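Local atomic coordinates of putative arylalkylamine N-Acetyltransferase 7 (Aedes aegypti, PDB entry 4FD7), a protein that is a putative arylalkylamine N-acetyltransferase of the GNAT family, which probably transfers an acetyl group to an amine substrate. Residues F206-Y210 against G211-R215. Sequence-based numbering, arbitrary orientation.
Sequences FTITY and GELAR
Thr209 caps the helix that starts where its own strand ends, and Glu212 and Leu213 of the first turn close back on it. The hydroxyl OG1 lies between the backbone N and the carbonyl carbon (chi1 60°), a setting that brings it 3.0 Å from Glu212 N, with an N-H...O angle of 156°. This is the side-chain bond of an N-cap. Thr209 OG1 also lies 3.4 Å from Glu212 CB. Two backbone bonds continue the turn: Leu213 N donates to Thr209 O at 2.9 Å, and Ala214 N to Tyr210 O at 3.0 Å.

Apolar contacts fill the angle between the short strand segment 206-209 and the helical segment 211-215, whose axes stand nearly perpendicular (86°). Ile208 is fully extended, and its CD1 meets Leu213 CD2 at 3.6 Å, while its CG2 touches the same leucine methyl. Across the Ile208 chain, at about a right angle, runs the methylene part of Glu212, with CG 3.6 Å from Ile208 CG1. Leu213 sends its other methyl to the Tyr210 ring, where Leu213 CD1 lies 3.7 Å from Tyr210 CD1, the two side chains lying alongside and pointing the same way.

Beyond the corner, Tyr210 OH is hydrogen-bonded to Thr189 O and its ring meets Tyr222, while Leu213 also packs on Thr128 and Tyr131 of helix 120-136. The N-H of Glu212, at the helix start with no preceding turn to accept it, is taken by the Thr209 hydroxyl, where the edge strand of the three-stranded sheet passes directly into helix 210-216, with Ile208 and Leu213 buried at the bend.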
loop_
_atom_site.group_PDB
_atom_site.type_symbol
_atom_site.label_atom_id
_atom_site.label_comp_id
_atom_site.label_asym_id
_atom_site.label_seq_id
_atom_site.Cartn_x
_atom_site.Cartn_y
_atom_site.Cartn_z
ATOM N N PHE A 206 1.887 9.665 12.868
ATOM C CA PHE A 206 1.224 9.175 14.066
ATOM C C PHE A 206 1.634 7.746 14.274
ATOM O O PHE A 206 1.760 6.992 13.313
ATOM C CB PHE A 206 -0.295 9.275 13.911
ATOM C CG PHE A 206 -1.065 8.870 15.142
ATOM C CD1 PHE A 206 -1.145 9.714 16.230
ATOM C CD2 PHE A 206 -1.700 7.641 15.212
ATOM C CE1 PHE A 206 -1.858 9.342 17.372
ATOM C CE2 PHE A 206 -2.410 7.269 16.343
ATOM C CZ PHE A 206 -2.488 8.125 17.426
ATOM N N THR A 207 1.863 7.370 15.526
ATOM C CA THR A 207 2.255 6.003 15.787
ATOM C C THR A 207 1.527 5.474 17.011
ATOM O O THR A 207 1.282 6.216 17.978
ATOM C CB THR A 207 3.798 5.855 15.889
ATOM O OG1 THR A 207 4.129 4.476 16.083
ATOM C CG2 THR A 207 4.357 6.677 17.030
ATOM N N ILE A 208 1.155 4.196 16.957
ATOM C CA ILE A 208 0.370 3.621 18.047
ATOM C C ILE A 208 0.452 2.093 17.983
ATOM O O ILE A 208 0.403 1.535 16.902
ATOM C CB ILE A 208 -1.108 4.119 17.995
ATOM C CG1 ILE A 208 -1.877 3.662 19.245
ATOM C CG2 ILE A 208 -1.814 3.687 16.692
ATOM C CD1 ILE A 208 -3.368 4.021 19.245
ATOM N N THR A 209 0.606 1.413 19.117
ATOM C CA THR A 209 0.725 -0.045 19.063
ATOM C C THR A 209 -0.640 -0.682 18.842
ATOM O O THR A 209 -1.672 -0.058 19.076
ATOM C CB THR A 209 1.349 -0.659 20.340
ATOM O OG1 THR A 209 0.539 -0.342 21.481
ATOM C CG2 THR A 209 2.760 -0.138 20.560
ATOM N N TYR A 210 -0.642 -1.922 18.371
ATOM C CA TYR A 210 -1.887 -2.671 18.274
ATOM C C TYR A 210 -2.503 -2.926 19.663
ATOM O O TYR A 210 -3.733 -2.915 19.817
ATOM C CB TYR A 210 -1.681 -3.940 17.449
ATOM C CG TYR A 210 -1.320 -3.595 16.013
ATOM C CD1 TYR A 210 -2.279 -3.117 15.132
ATOM C CD2 TYR A 210 -0.009 -3.697 15.560
ATOM C CE1 TYR A 210 -1.947 -2.774 13.818
ATOM C CE2 TYR A 210 0.328 -3.364 14.265
ATOM C CZ TYR A 210 -0.644 -2.907 13.397
ATOM O OH TYR A 210 -0.299 -2.569 12.109
ATOM N N GLY A 211 -1.654 -3.115 20.673
ATOM C CA GLY A 211 -2.138 -3.171 22.046
ATOM C C GLY A 211 -2.943 -1.936 22.437
ATOM O O GLY A 211 -4.060 -2.020 22.997
ATOM N N GLU A 212 -2.375 -0.773 22.136
ATOM C CA GLU A 212 -3.032 0.495 22.467
ATOM C C GLU A 212 -4.296 0.674 21.649
ATOM O O GLU A 212 -5.297 1.178 22.162
ATOM C CB GLU A 212 -2.091 1.693 22.293
ATOM C CG GLU A 212 -2.738 3.040 22.681
ATOM C CD GLU A 212 -1.734 4.156 22.931
ATOM O OE1 GLU A 212 -0.513 3.903 22.874
ATOM O OE2 GLU A 212 -2.176 5.298 23.200
ATOM N N LEU A 213 -4.254 0.263 20.384
ATOM C CA LEU A 213 -5.446 0.347 19.540
ATOM C C LEU A 213 -6.586 -0.470 20.126
ATOM O O LEU A 213 -7.755 -0.065 20.071
ATOM C CB LEU A 213 -5.134 -0.121 18.123
ATOM C CG LEU A 213 -4.312 0.885 17.323
ATOM C CD1 LEU A 213 -3.629 0.198 16.144
ATOM C CD2 LEU A 213 -5.199 2.039 16.849
ATOM N N ALA A 214 -6.237 -1.614 20.702
ATOM C CA ALA A 214 -7.236 -2.455 21.332
ATOM C C ALA A 214 -7.788 -1.765 22.571
ATOM O O ALA A 214 -8.954 -1.964 22.922
ATOM C CB ALA A 214 -6.661 -3.821 21.672
ATOM N N ARG A 215 -6.960 -0.958 23.235
ATOM C CA ARG A 215 -7.487 -0.115 24.323
ATOM C C ARG A 215 -8.382 1.030 23.826
ATOM O O ARG A 215 -9.277 1.486 24.544
ATOM C CB ARG A 215 -6.359 0.409 25.222
ATOM C CG ARG A 215 -5.610 -0.707 25.940
ATOM C CD ARG A 215 -4.956 -0.220 27.227
ATOM N NE ARG A 215 -3.997 0.855 26.994
ATOM C CZ ARG A 215 -2.753 0.668 26.568
ATOM N NH1 ARG A 215 -2.310 -0.556 26.313
ATOM N NH2 ARG A 215 -1.950 1.705 26.386
#